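Local coordinates for acyl-coenzyme A oxidase 1 (PDB 5Y9D), which uses FAD and molecular oxygen to oxidise 2,3-saturated acyl-CoAs to (2E)-enoyl-CoAs, releasing hydrogen peroxide in peroxisomal fatty acid beta-oxidation, at residues E93-L98 with M122-R127; T126-H131 with Q161-F166; A210-T215 with G264-W269. One frame throughout, in Å; residues are numbered along the deposited sequence.

Contact 1: E93-L98 with M122-R127; sequences ERVAAL and MSTRTR
T124 projects from helix 122-142 toward helix 84-98, where R94, V95 and L98 receive its two branches. The R94 side chain starts against both of them: its CB lies 3.4 Å from T124 OG1 and 3.8 Å from T124 CG2. CG, set anti to the carbonyl carbon (chi1 -66°), stands a little farther from the threonine hydroxyl, and CD comes back to 3.6 Å from T124 OG1, so that the aliphatic shaft of the arginine crosses the threonine at about a right angle. Beyond CD the extended chain leads away from the contact. Its NH1 forms a salt bridge with D121 and its NH2 another with D79. D121 OD2 also hydrogen-bonds T124 OG1, so one carboxylate, just ahead of helix 122-142, serves both the hydroxyl and the guanidinium. This is helix-on-helix packing inside the N-terminal helical part of the acyl-CoA oxidase fold; the local axes approach to 9.3 Å and cross at -60°. The methyl of T124 takes the apolar side of the interface, with CG2 3.7 Å from L98 CD1. V95 slides past the threonine in the opposite direction, and its CG2 reaches R127 CB at 4.0 Å, one helical turn farther along. On helix 84-98, E93 and A96 pack against T690 and F694 of the second subunit.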
loop_
_atom_site.group_PDB
_atom_site.type_symbol
_atom_site.label_atom_id
_atom_site.label_comp_id
_atom_site.label_asym_id
_atom_site.label_seq_id
_atom_site.Cartn_x
_atom_site.Cartn_y
_atom_site.Cartn_z
ATOM N N GLU A 93 -26.885 10.669 4.179
ATOM C CA GLU A 93 -27.125 11.955 4.830
ATOM C C GLU A 93 -26.146 13.047 4.321
ATOM O O GLU A 93 -26.564 14.195 4.031
ATOM C CB GLU A 93 -26.978 11.829 6.347
ATOM C CG GLU A 93 -27.969 10.900 6.992
ATOM C CD GLU A 93 -27.611 10.552 8.420
ATOM O OE1 GLU A 93 -26.425 10.735 8.793
ATOM O OE2 GLU A 93 -28.516 10.088 9.172
ATOM N N ARG A 94 -24.854 12.712 4.242
ATOM C CA ARG A 94 -23.857 13.705 3.808
ATOM C C ARG A 94 -24.093 14.159 2.379
ATOM O O ARG A 94 -24.057 15.337 2.088
ATOM C CB ARG A 94 -22.430 13.219 4.044
ATOM C CG ARG A 94 -22.149 13.076 5.537
ATOM C CD ARG A 94 -20.848 12.387 5.832
ATOM N NE ARG A 94 -20.767 11.952 7.220
ATOM C CZ ARG A 94 -19.721 11.332 7.759
ATOM N NH1 ARG A 94 -18.630 11.086 7.042
ATOM N NH2 ARG A 94 -19.764 10.954 9.028
ATOM N N VAL A 95 -24.389 13.232 1.493
ATOM C CA VAL A 95 -24.781 13.584 0.134
ATOM C C VAL A 95 -25.964 14.560 0.136
ATOM O O VAL A 95 -25.938 15.556 -0.572
ATOM C CB VAL A 95 -25.140 12.323 -0.710
ATOM C CG1 VAL A 95 -25.742 12.723 -2.062
ATOM C CG2 VAL A 95 -23.922 11.473 -0.924
ATOM N N ALA A 96 -26.981 14.287 0.941
ATOM C CA ALA A 96 -28.115 15.202 1.058
ATOM C C ALA A 96 -27.722 16.616 1.449
ATOM O O ALA A 96 -28.172 17.570 0.854
ATOM C CB ALA A 96 -29.137 14.653 2.031
ATOM N N ALA A 97 -26.833 16.739 2.424
ATOM C CA ALA A 97 -26.419 18.035 2.980
ATOM C C ALA A 97 -25.577 18.850 2.016
ATOM O O ALA A 97 -25.581 20.089 2.117
ATOM C CB ALA A 97 -25.641 17.830 4.266
ATOM N N LEU A 98 -24.857 18.170 1.112
ATOM C CA LEU A 98 -24.060 18.837 0.078
ATOM C C LEU A 98 -24.884 19.212 -1.157
ATOM O O LEU A 98 -24.441 19.994 -1.992
ATOM C CB LEU A 98 -22.881 17.952 -0.366
ATOM C CG LEU A 98 -21.800 17.735 0.697
ATOM C CD1 LEU A 98 -20.931 16.553 0.291
ATOM C CD2 LEU A 98 -20.963 19.005 0.911
ATOM N N MET A 122 -13.698 10.116 1.579
ATOM C CA MET A 122 -13.794 9.625 0.239
ATOM C C MET A 122 -15.136 8.965 -0.106
ATOM O O MET A 122 -15.548 9.055 -1.256
ATOM C CB MET A 122 -12.577 8.746 -0.081
ATOM C CG MET A 122 -11.394 9.597 -0.608
ATOM S SD MET A 122 -9.737 8.863 -0.558
ATOM C CE MET A 122 -9.012 9.537 0.945
ATOM N N SER A 123 -15.850 8.362 0.850
ATOM C CA SER A 123 -17.090 7.680 0.505
ATOM C C SER A 123 -18.162 8.688 -0.024
ATOM O O SER A 123 -18.774 8.464 -1.072
ATOM C CB SER A 123 -17.594 6.847 1.687
ATOM O OG SER A 123 -16.783 5.676 1.915
ATOM N N THR A 124 -18.352 9.813 0.665
ATOM C CA THR A 124 -19.364 10.800 0.245
ATOM C C THR A 124 -18.923 11.474 -1.051
ATOM O O THR A 124 -19.731 11.824 -1.913
ATOM C CB THR A 124 -19.535 11.924 1.270
ATOM O OG1 THR A 124 -19.953 11.397 2.530
ATOM C CG2 THR A 124 -20.555 12.948 0.763
ATOM N N ARG A 125 -17.631 11.695 -1.172
ATOM C CA ARG A 125 -17.143 12.299 -2.362
ATOM C C ARG A 125 -17.533 11.417 -3.559
ATOM O O ARG A 125 -18.169 11.877 -4.476
ATOM C CB ARG A 125 -15.639 12.516 -2.234
ATOM C CG ARG A 125 -15.039 13.336 -3.345
ATOM C CD ARG A 125 -14.467 12.446 -4.445
ATOM N NE ARG A 125 -14.073 13.283 -5.574
ATOM C CZ ARG A 125 -12.960 14.003 -5.626
ATOM N NH1 ARG A 125 -12.125 13.988 -4.614
ATOM N NH2 ARG A 125 -12.700 14.744 -6.700
ATOM N N THR A 126 -17.246 10.122 -3.499
ATOM C CA THR A 126 -17.586 9.237 -4.602
ATOM C C THR A 126 -19.098 9.116 -4.834
ATOM O O THR A 126 -19.571 9.114 -6.001
ATOM C CB THR A 126 -17.017 7.854 -4.346
ATOM O OG1 THR A 126 -15.617 7.973 -4.172
ATOM C CG2 THR A 126 -17.286 6.918 -5.509
ATOM N N ARG A 127 -19.847 9.009 -3.728
ATOM C CA ARG A 127 -21.277 8.755 -3.815
ATOM C C ARG A 127 -22.021 9.963 -4.395
ATOM O O ARG A 127 -23.055 9.839 -5.032
ATOM C CB ARG A 127 -21.858 8.356 -2.461
ATOM C CG ARG A 127 -23.282 7.815 -2.558
ATOM C CD ARG A 127 -23.477 6.666 -1.610
ATOM N NE ARG A 127 -24.857 6.230 -1.517
ATOM C CZ ARG A 127 -25.416 5.705 -0.422
ATOM N NH1 ARG A 127 -24.729 5.555 0.719
ATOM N NH2 ARG A 127 -26.685 5.321 -0.468
#

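Contact 2: T126-H131 with Q161-F166; sequences TRLSIH and QFYGCF. With FAD (flavin-adenine dinucleotide), chain C.
Y163 and H131 both carry CG anti to their backbone N, with chi1 at -151° and 160°, and these torsions send the phenol across to helix 122-142 and the imidazole toward the backbone of segment 161-166. The phenol arrives at the helix edge-on: Y163 OH donates to R127 O at 2.6 Å, with the oxygen in the plane of the ring and the hydroxyl somewhat tilted from the carbonyl plane. One face of the same ring is covered by H131 CB in a CH-pi contact, 4.1 Å from the ring centroid and displaced toward the rim. The two rings themselves lie nearly parallel but slid apart, with little overlap. I130 comes to the edge of the phenol instead, its CD1 3.7 Å from Y163 CE2, and also touches C165 CB at 4.0 Å. G164 N donates to H131 ND1 at 3.1 Å, tilted out of the imidazole plane, which helps to hold the ring's rotation. At the far end of the segment, where strand 166-167 begins, F166 O accepts from FAD N3 at 3.2 Å, with an N-H...O angle of 151°, and the F166 ring meets the flavin by its edge. Because ND1 of H131 acts as acceptor, the imidazole is probably neutral with its proton on NE2, while R127 O, whose helical position H131 N passes over in favour of L128 O, is satisfied by the tyrosine.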
loop_
_atom_site.group_PDB
_atom_site.type_symbol
_atom_site.label_atom_id
_atom_site.label_comp_id
_atom_site.label_asym_id
_atom_site.label_seq_id
_atom_site.Cartn_x
_atom_site.Cartn_y
_atom_site.Cartn_z
ATOM N N THR A 126 -17.246 10.122 -3.499
ATOM C CA THR A 126 -17.586 9.237 -4.602
ATOM C C THR A 126 -19.098 9.116 -4.834
ATOM O O THR A 126 -19.571 9.114 -6.001
ATOM C CB THR A 126 -17.017 7.854 -4.346
ATOM O OG1 THR A 126 -15.617 7.973 -4.172
ATOM C CG2 THR A 126 -17.286 6.918 -5.509
ATOM N N ARG A 127 -19.847 9.009 -3.728
ATOM C CA ARG A 127 -21.277 8.755 -3.815
ATOM C C ARG A 127 -22.021 9.963 -4.395
ATOM O O ARG A 127 -23.055 9.839 -5.032
ATOM C CB ARG A 127 -21.858 8.356 -2.461
ATOM C CG ARG A 127 -23.282 7.815 -2.558
ATOM C CD ARG A 127 -23.477 6.666 -1.610
ATOM N NE ARG A 127 -24.857 6.230 -1.517
ATOM C CZ ARG A 127 -25.416 5.705 -0.422
ATOM N NH1 ARG A 127 -24.729 5.555 0.719
ATOM N NH2 ARG A 127 -26.685 5.321 -0.468
ATOM N N LEU A 128 -21.482 11.134 -4.190
ATOM C CA LEU A 128 -22.034 12.303 -4.814
ATOM C C LEU A 128 -21.577 12.363 -6.265
ATOM O O LEU A 128 -22.305 12.730 -7.177
ATOM C CB LEU A 128 -21.538 13.523 -4.059
ATOM C CG LEU A 128 -22.066 14.861 -4.520
ATOM C CD1 LEU A 128 -23.576 14.841 -4.563
ATOM C CD2 LEU A 128 -21.562 15.918 -3.558
ATOM N N SER A 129 -20.334 12.002 -6.450
ATOM C CA SER A 129 -19.643 12.230 -7.684
ATOM C C SER A 129 -20.241 11.408 -8.844
ATOM O O SER A 129 -20.406 11.932 -9.929
ATOM C CB SER A 129 -18.171 11.927 -7.443
ATOM O OG SER A 129 -17.422 12.078 -8.600
ATOM N N ILE A 130 -20.624 10.155 -8.608
ATOM C CA ILE A 130 -21.196 9.337 -9.675
ATOM C C ILE A 130 -22.429 9.950 -10.371
ATOM O O ILE A 130 -22.753 9.609 -11.509
ATOM C CB ILE A 130 -21.520 7.888 -9.208
ATOM C CG1 ILE A 130 -22.509 7.902 -8.027
ATOM C CG2 ILE A 130 -20.234 7.103 -8.856
ATOM C CD1 ILE A 130 -23.953 7.827 -8.466
ATOM N N HIS A 131 -23.125 10.837 -9.696
ATOM C CA HIS A 131 -24.287 11.467 -10.301
ATOM C C HIS A 131 -23.909 12.766 -10.922
ATOM O O HIS A 131 -24.115 13.017 -12.113
ATOM C CB HIS A 131 -25.352 11.751 -9.254
ATOM C CG HIS A 131 -26.327 12.773 -9.688
ATOM N ND1 HIS A 131 -27.406 12.469 -10.483
ATOM C CD2 HIS A 131 -26.388 14.102 -9.459
ATOM C CE1 HIS A 131 -28.098 13.563 -10.720
ATOM N NE2 HIS A 131 -27.502 14.570 -10.107
ATOM N N GLN A 161 -36.259 13.626 -7.073
ATOM C CA GLN A 161 -36.966 12.481 -7.588
ATOM C C GLN A 161 -36.093 11.772 -8.592
ATOM O O GLN A 161 -36.570 11.026 -9.407
ATOM C CB GLN A 161 -38.267 12.917 -8.232
ATOM C CG GLN A 161 -39.170 13.691 -7.304
ATOM C CD GLN A 161 -40.631 13.443 -7.558
ATOM O OE1 GLN A 161 -41.006 12.463 -8.168
ATOM N NE2 GLN A 161 -41.460 14.337 -7.083
ATOM N N PHE A 162 -34.807 12.056 -8.557
ATOM C CA PHE A 162 -33.897 11.566 -9.552
ATOM C C PHE A 162 -32.502 11.392 -8.976
ATOM O O PHE A 162 -31.944 12.332 -8.465
ATOM C CB PHE A 162 -33.866 12.594 -10.669
ATOM C CG PHE A 162 -33.320 12.084 -11.945
ATOM C CD1 PHE A 162 -31.978 11.816 -12.069
ATOM C CD2 PHE A 162 -34.138 11.883 -13.025
ATOM C CE1 PHE A 162 -31.467 11.349 -13.246
ATOM C CE2 PHE A 162 -33.628 11.421 -14.210
ATOM C CZ PHE A 162 -32.294 11.153 -14.319
ATOM N N TYR A 163 -31.935 10.202 -9.079
ATOM C CA TYR A 163 -30.531 10.015 -8.785
ATOM C C TYR A 163 -29.846 9.200 -9.863
ATOM O O TYR A 163 -30.290 8.139 -10.192
ATOM C CB TYR A 163 -30.311 9.405 -7.404
ATOM C CG TYR A 163 -29.000 9.822 -6.818
ATOM C CD1 TYR A 163 -28.892 10.982 -6.104
ATOM C CD2 TYR A 163 -27.865 9.073 -7.012
ATOM C CE1 TYR A 163 -27.695 11.387 -5.587
ATOM C CE2 TYR A 163 -26.660 9.469 -6.500
ATOM C CZ TYR A 163 -26.585 10.622 -5.794
ATOM O OH TYR A 163 -25.398 11.034 -5.282
ATOM N N GLY A 164 -28.738 9.683 -10.380
ATOM C CA GLY A 164 -28.146 9.098 -11.543
ATOM C C GLY A 164 -26.965 8.245 -11.171
ATOM O O GLY A 164 -26.434 8.362 -10.069
ATOM N N CYS A 165 -26.560 7.374 -12.084
ATOM C CA CYS A 165 -25.301 6.630 -11.942
ATOM C C CYS A 165 -24.728 6.320 -13.330
ATOM O O CYS A 165 -25.321 6.676 -14.351
ATOM C CB CYS A 165 -25.517 5.349 -11.149
ATOM S SG CYS A 165 -26.448 4.091 -12.070
ATOM N N PHE A 166 -23.597 5.635 -13.374
ATOM C CA PHE A 166 -22.773 5.556 -14.585
ATOM C C PHE A 166 -22.407 4.111 -14.820
ATOM O O PHE A 166 -21.549 3.581 -14.169
ATOM C CB PHE A 166 -21.534 6.439 -14.359
ATOM C CG PHE A 166 -20.567 6.504 -15.519
ATOM C CD1 PHE A 166 -20.632 7.534 -16.429
ATOM C CD2 PHE A 166 -19.525 5.601 -15.624
ATOM C CE1 PHE A 166 -19.721 7.636 -17.455
ATOM C CE2 PHE A 166 -18.586 5.706 -16.647
ATOM C CZ PHE A 166 -18.698 6.718 -17.560
HETATM P PA FAD C . -8.827 -5.086 -16.576
HETATM O O1A FAD C . -9.472 -6.402 -16.592
HETATM O O2A FAD C . -8.885 -4.189 -17.734
HETATM O O5B FAD C . -7.318 -5.304 -16.216
HETATM C C5B FAD C . -6.838 -6.292 -15.326
HETATM C C4B FAD C . -5.324 -6.207 -15.224
HETATM O O4B FAD C . -4.738 -6.533 -16.472
HETATM C C3B FAD C . -4.863 -4.808 -14.901
HETATM O O3B FAD C . -3.813 -4.865 -13.958
HETATM C C2B FAD C . -4.301 -4.264 -16.179
HETATM O O2B FAD C . -3.200 -3.427 -15.900
HETATM C C1B FAD C . -3.887 -5.502 -16.930
HETATM N N9A FAD C . -4.086 -5.274 -18.364
HETATM C C8A FAD C . -5.249 -5.080 -18.972
HETATM N N7A FAD C . -5.077 -4.893 -20.280
HETATM C C5A FAD C . -3.771 -4.966 -20.531
HETATM C C6A FAD C . -2.895 -4.853 -21.714
HETATM N N6A FAD C . -3.391 -4.623 -22.933
HETATM N N1A FAD C . -1.585 -4.996 -21.533
HETATM C C2A FAD C . -1.075 -5.225 -20.336
HETATM N N3A FAD C . -1.794 -5.334 -19.226
HETATM C C4A FAD C . -3.126 -5.215 -19.258
HETATM N N1 FAD C . -16.988 1.507 -13.285
HETATM C C2 FAD C . -18.028 2.232 -13.688
HETATM O O2 FAD C . -18.335 2.205 -14.872
HETATM N N3 FAD C . -18.746 2.976 -12.862
HETATM C C4 FAD C . -18.479 3.060 -11.574
HETATM O O4 FAD C . -19.154 3.748 -10.824
HETATM C C4X FAD C . -17.351 2.300 -11.050
HETATM N N5 FAD C . -17.030 2.343 -9.767
HETATM C C5X FAD C . -16.009 1.633 -9.315
HETATM C C6 FAD C . -15.725 1.683 -7.981
HETATM C C7 FAD C . -14.686 0.966 -7.480
HETATM C C7M FAD C . -14.387 1.064 -6.015
HETATM C C8 FAD C . -13.870 0.137 -8.392
HETATM C C8M FAD C . -12.713 -0.668 -7.896
HETATM C C9 FAD C . -14.155 0.084 -9.728
HETATM C C9A FAD C . -15.205 0.799 -10.222
HETATM N N10 FAD C . -15.518 0.749 -11.578
HETATM C C10 FAD C . -16.601 1.496 -12.011
HETATM C "C1'" FAD C . -14.755 -0.066 -12.514
HETATM C "C2'" FAD C . -13.334 0.435 -12.713
HETATM O "O2'" FAD C . -13.313 1.524 -13.611
HETATM C "C3'" FAD C . -12.493 -0.698 -13.249
HETATM O "O3'" FAD C . -11.971 -1.393 -12.135
HETATM C "C4'" FAD C . -11.309 -0.235 -14.059
HETATM O "O4'" FAD C . -11.743 0.301 -15.301
HETATM C "C5'" FAD C . -10.352 -1.390 -14.298
HETATM O "O5'" FAD C . -10.971 -2.344 -15.126
HETATM P P FAD C . -10.795 -3.896 -14.961
HETATM O O1P FAD C . -10.887 -4.280 -13.568
HETATM O O2P FAD C . -11.714 -4.459 -15.951
HETATM O O3P FAD C . -9.306 -4.219 -15.349
#

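Contact 3: A210-T215 with G264-W269; sequences AAHTST and GVDNGW. With FAD (flavin-adenine dinucleotide), chain C.
N267 lines the FAD pocket from the middle domain, and of its neighbours D266 bonds, and G268 packs against, the loop 210-215. A211 N donates to D266 O at 3.3 Å, reaching it from above the carbonyl plane. D266 places CG between its backbone N and carbonyl carbon (chi1 59°), which turns the carboxylate onto the loop; H212 N donates to D266 OD2 at 2.7 Å, although the position of that oxygen is less certain. The other oxygen, OD1, forms a salt bridge with R127, whose guanidinium is also bonded to R88 O. Replacing D266 by an alanine would probably leave H212 N without this acceptor and the R127 guanidinium without a buried countercharge. The backbones pass close here, with G268 CA 3.7 Å from A211 CB and 4.1 Å from A210 CB. Beyond the loop, R240 bonds A210 O, and the W269 ring meets that of W205 with their planes at about 15°. Strand 268-272 is the middle strand of a three-stranded antiparallel sheet with 204-207 and 251-255, part of the beta domain that acyl-CoA oxidases share with acyl-CoA dehydrogenases.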
loop_
_atom_site.group_PDB
_atom_site.type_symbol
_atom_site.label_atom_id
_atom_site.label_comp_id
_atom_site.label_asym_id
_atom_site.label_seq_id
_atom_site.Cartn_x
_atom_site.Cartn_y
_atom_site.Cartn_z
ATOM N N ALA A 210 -25.695 2.199 -7.727
ATOM C CA ALA A 210 -26.675 1.291 -8.288
ATOM C C ALA A 210 -27.356 0.456 -7.223
ATOM O O ALA A 210 -28.560 0.264 -7.279
ATOM C CB ALA A 210 -26.032 0.390 -9.291
ATOM N N ALA A 211 -26.587 -0.025 -6.245
ATOM C CA ALA A 211 -27.110 -1.035 -5.348
ATOM C C ALA A 211 -28.357 -0.548 -4.672
ATOM O O ALA A 211 -29.369 -1.218 -4.685
ATOM C CB ALA A 211 -26.076 -1.476 -4.337
ATOM N N HIS A 212 -28.313 0.667 -4.170
ATOM C CA HIS A 212 -29.344 1.140 -3.278
ATOM C C HIS A 212 -29.956 2.505 -3.588
ATOM O O HIS A 212 -31.009 2.812 -3.057
ATOM C CB HIS A 212 -28.752 1.201 -1.882
ATOM C CG HIS A 212 -28.785 -0.098 -1.143
ATOM N ND1 HIS A 212 -29.607 -1.154 -1.500
ATOM C CD2 HIS A 212 -28.155 -0.481 -0.008
ATOM C CE1 HIS A 212 -29.460 -2.131 -0.621
ATOM N NE2 HIS A 212 -28.594 -1.746 0.293
ATOM N N THR A 213 -29.331 3.343 -4.412
ATOM C CA THR A 213 -29.768 4.749 -4.451
ATOM C C THR A 213 -30.247 5.306 -5.813
ATOM O O THR A 213 -31.208 6.078 -5.883
ATOM C CB THR A 213 -28.730 5.668 -3.744
ATOM O OG1 THR A 213 -28.772 7.003 -4.259
ATOM C CG2 THR A 213 -27.389 5.188 -3.898
ATOM N N SER A 214 -29.617 4.891 -6.887
ATOM C CA SER A 214 -29.891 5.472 -8.179
ATOM C C SER A 214 -31.196 5.041 -8.763
ATOM O O SER A 214 -31.568 3.843 -8.664
ATOM C CB SER A 214 -28.793 5.128 -9.142
ATOM O OG SER A 214 -27.638 5.829 -8.758
ATOM N N THR A 215 -31.880 6.023 -9.373
ATOM C CA THR A 215 -33.122 5.771 -10.117
ATOM C C THR A 215 -32.896 5.599 -11.615
ATOM O O THR A 215 -33.629 4.902 -12.277
ATOM C CB THR A 215 -34.053 6.941 -9.981
ATOM O OG1 THR A 215 -33.372 8.095 -10.481
ATOM C CG2 THR A 215 -34.422 7.110 -8.518
ATOM N N GLY A 264 -18.904 3.291 2.385
ATOM C CA GLY A 264 -20.112 4.093 2.322
ATOM C C GLY A 264 -20.703 4.239 0.949
ATOM O O GLY A 264 -21.740 4.852 0.816
ATOM N N VAL A 265 -20.054 3.694 -0.081
ATOM C CA VAL A 265 -20.511 3.804 -1.479
ATOM C C VAL A 265 -21.162 2.492 -1.810
ATOM O O VAL A 265 -20.576 1.462 -1.574
ATOM C CB VAL A 265 -19.347 4.043 -2.460
ATOM C CG1 VAL A 265 -19.842 4.283 -3.900
ATOM C CG2 VAL A 265 -18.509 5.218 -1.999
ATOM N N ASP A 266 -22.374 2.540 -2.362
ATOM C CA ASP A 266 -23.185 1.343 -2.558
ATOM C C ASP A 266 -23.030 0.856 -3.980
ATOM O O ASP A 266 -23.864 1.103 -4.837
ATOM C CB ASP A 266 -24.654 1.623 -2.236
ATOM C CG ASP A 266 -25.239 2.724 -3.091
ATOM O OD1 ASP A 266 -24.595 3.792 -3.257
ATOM O OD2 ASP A 266 -26.353 2.507 -3.603
ATOM N N ASN A 267 -21.929 0.176 -4.227
ATOM C CA ASN A 267 -21.589 -0.225 -5.562
ATOM C C ASN A 267 -22.391 -1.474 -5.818
ATOM O O ASN A 267 -22.378 -2.421 -5.019
ATOM C CB ASN A 267 -20.094 -0.486 -5.714
ATOM C CG ASN A 267 -19.287 0.784 -5.705
ATOM O OD1 ASN A 267 -18.952 1.336 -6.756
ATOM N ND2 ASN A 267 -18.974 1.276 -4.507
ATOM N N GLY A 268 -23.110 -1.450 -6.920
ATOM C CA GLY A 268 -23.994 -2.536 -7.255
ATOM C C GLY A 268 -23.693 -3.136 -8.621
ATOM O O GLY A 268 -22.945 -2.584 -9.439
ATOM N N TRP A 269 -24.310 -4.277 -8.863
ATOM C CA TRP A 269 -24.269 -4.896 -10.166
ATOM C C TRP A 269 -25.676 -4.799 -10.778
ATOM O O TRP A 269 -26.659 -4.698 -10.030
ATOM C CB TRP A 269 -23.780 -6.323 -10.047
ATOM C CG TRP A 269 -24.572 -7.191 -9.164
ATOM C CD1 TRP A 269 -24.252 -7.560 -7.905
ATOM C CD2 TRP A 269 -25.795 -7.856 -9.479
ATOM N NE1 TRP A 269 -25.184 -8.410 -7.400
ATOM C CE2 TRP A 269 -26.157 -8.615 -8.334
ATOM C CE3 TRP A 269 -26.633 -7.886 -10.616
ATOM C CZ2 TRP A 269 -27.355 -9.392 -8.267
ATOM C CZ3 TRP A 269 -27.797 -8.688 -10.578
ATOM C CH2 TRP A 269 -28.148 -9.429 -9.401
HETATM P PA FAD C . -8.827 -5.086 -16.576
HETATM O O1A FAD C . -9.472 -6.402 -16.592
HETATM O O2A FAD C . -8.885 -4.189 -17.734
HETATM O O5B FAD C . -7.318 -5.304 -16.216
HETATM C C5B FAD C . -6.838 -6.292 -15.326
HETATM C C4B FAD C . -5.324 -6.207 -15.224
HETATM O O4B FAD C . -4.738 -6.533 -16.472
HETATM C C3B FAD C . -4.863 -4.808 -14.901
HETATM O O3B FAD C . -3.813 -4.865 -13.958
HETATM C C2B FAD C . -4.301 -4.264 -16.179
HETATM O O2B FAD C . -3.200 -3.427 -15.900
HETATM C C1B FAD C . -3.887 -5.502 -16.930
HETATM N N9A FAD C . -4.086 -5.274 -18.364
HETATM C C8A FAD C . -5.249 -5.080 -18.972
HETATM N N7A FAD C . -5.077 -4.893 -20.280
HETATM C C5A FAD C . -3.771 -4.966 -20.531
HETATM C C6A FAD C . -2.895 -4.853 -21.714
HETATM N N6A FAD C . -3.391 -4.623 -22.933
HETATM N N1A FAD C . -1.585 -4.996 -21.533
HETATM C C2A FAD C . -1.075 -5.225 -20.336
HETATM N N3A FAD C . -1.794 -5.334 -19.226
HETATM C C4A FAD C . -3.126 -5.215 -19.258
HETATM N N1 FAD C . -16.988 1.507 -13.285
HETATM C C2 FAD C . -18.028 2.232 -13.688
HETATM O O2 FAD C . -18.335 2.205 -14.872
HETATM N N3 FAD C . -18.746 2.976 -12.862
HETATM C C4 FAD C . -18.479 3.060 -11.574
HETATM O O4 FAD C . -19.154 3.748 -10.824
HETATM C C4X FAD C . -17.351 2.300 -11.050
HETATM N N5 FAD C . -17.030 2.343 -9.767
HETATM C C5X FAD C . -16.009 1.633 -9.315
HETATM C C6 FAD C . -15.725 1.683 -7.981
HETATM C C7 FAD C . -14.686 0.966 -7.480
HETATM C C7M FAD C . -14.387 1.064 -6.015
HETATM C C8 FAD C . -13.870 0.137 -8.392
HETATM C C8M FAD C . -12.713 -0.668 -7.896
HETATM C C9 FAD C . -14.155 0.084 -9.728
HETATM C C9A FAD C . -15.205 0.799 -10.222
HETATM N N10 FAD C . -15.518 0.749 -11.578
HETATM C C10 FAD C . -16.601 1.496 -12.011
HETATM C "C1'" FAD C . -14.755 -0.066 -12.514
HETATM C "C2'" FAD C . -13.334 0.435 -12.713
HETATM O "O2'" FAD C . -13.313 1.524 -13.611
HETATM C "C3'" FAD C . -12.493 -0.698 -13.249
HETATM O "O3'" FAD C . -11.971 -1.393 -12.135
HETATM C "C4'" FAD C . -11.309 -0.235 -14.059
HETATM O "O4'" FAD C . -11.743 0.301 -15.301
HETATM C "C5'" FAD C . -10.352 -1.390 -14.298
HETATM O "O5'" FAD C . -10.971 -2.344 -15.126
HETATM P P FAD C . -10.795 -3.896 -14.961
HETATM O O1P FAD C . -10.887 -4.280 -13.568
HETATM O O2P FAD C . -11.714 -4.459 -15.951
HETATM O O3P FAD C . -9.306 -4.219 -15.349
#

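Helix 122-142 joins contacts 1 and 2, whose centres are 10 Å apart, and R127 belongs to both. V95 CG1 of contact 1 lies 3.7 Å from Y163 OH of contact 2, so the helix pair and the loop share one packed core. R127 then ties both to contact 3, its NE standing 3.0 Å from D266 OD1, while Y163 O and T215 N, 2.8 Å apart, probably form a hydrogen bond between contacts 2 and 3, whose centres are 9 Å apart. These two contacts border the flavin through F166 and N267; contact 1 stands behind, with the R127 side chain about 10 Å from the FAD at the nearest atoms. All three touch the second subunit.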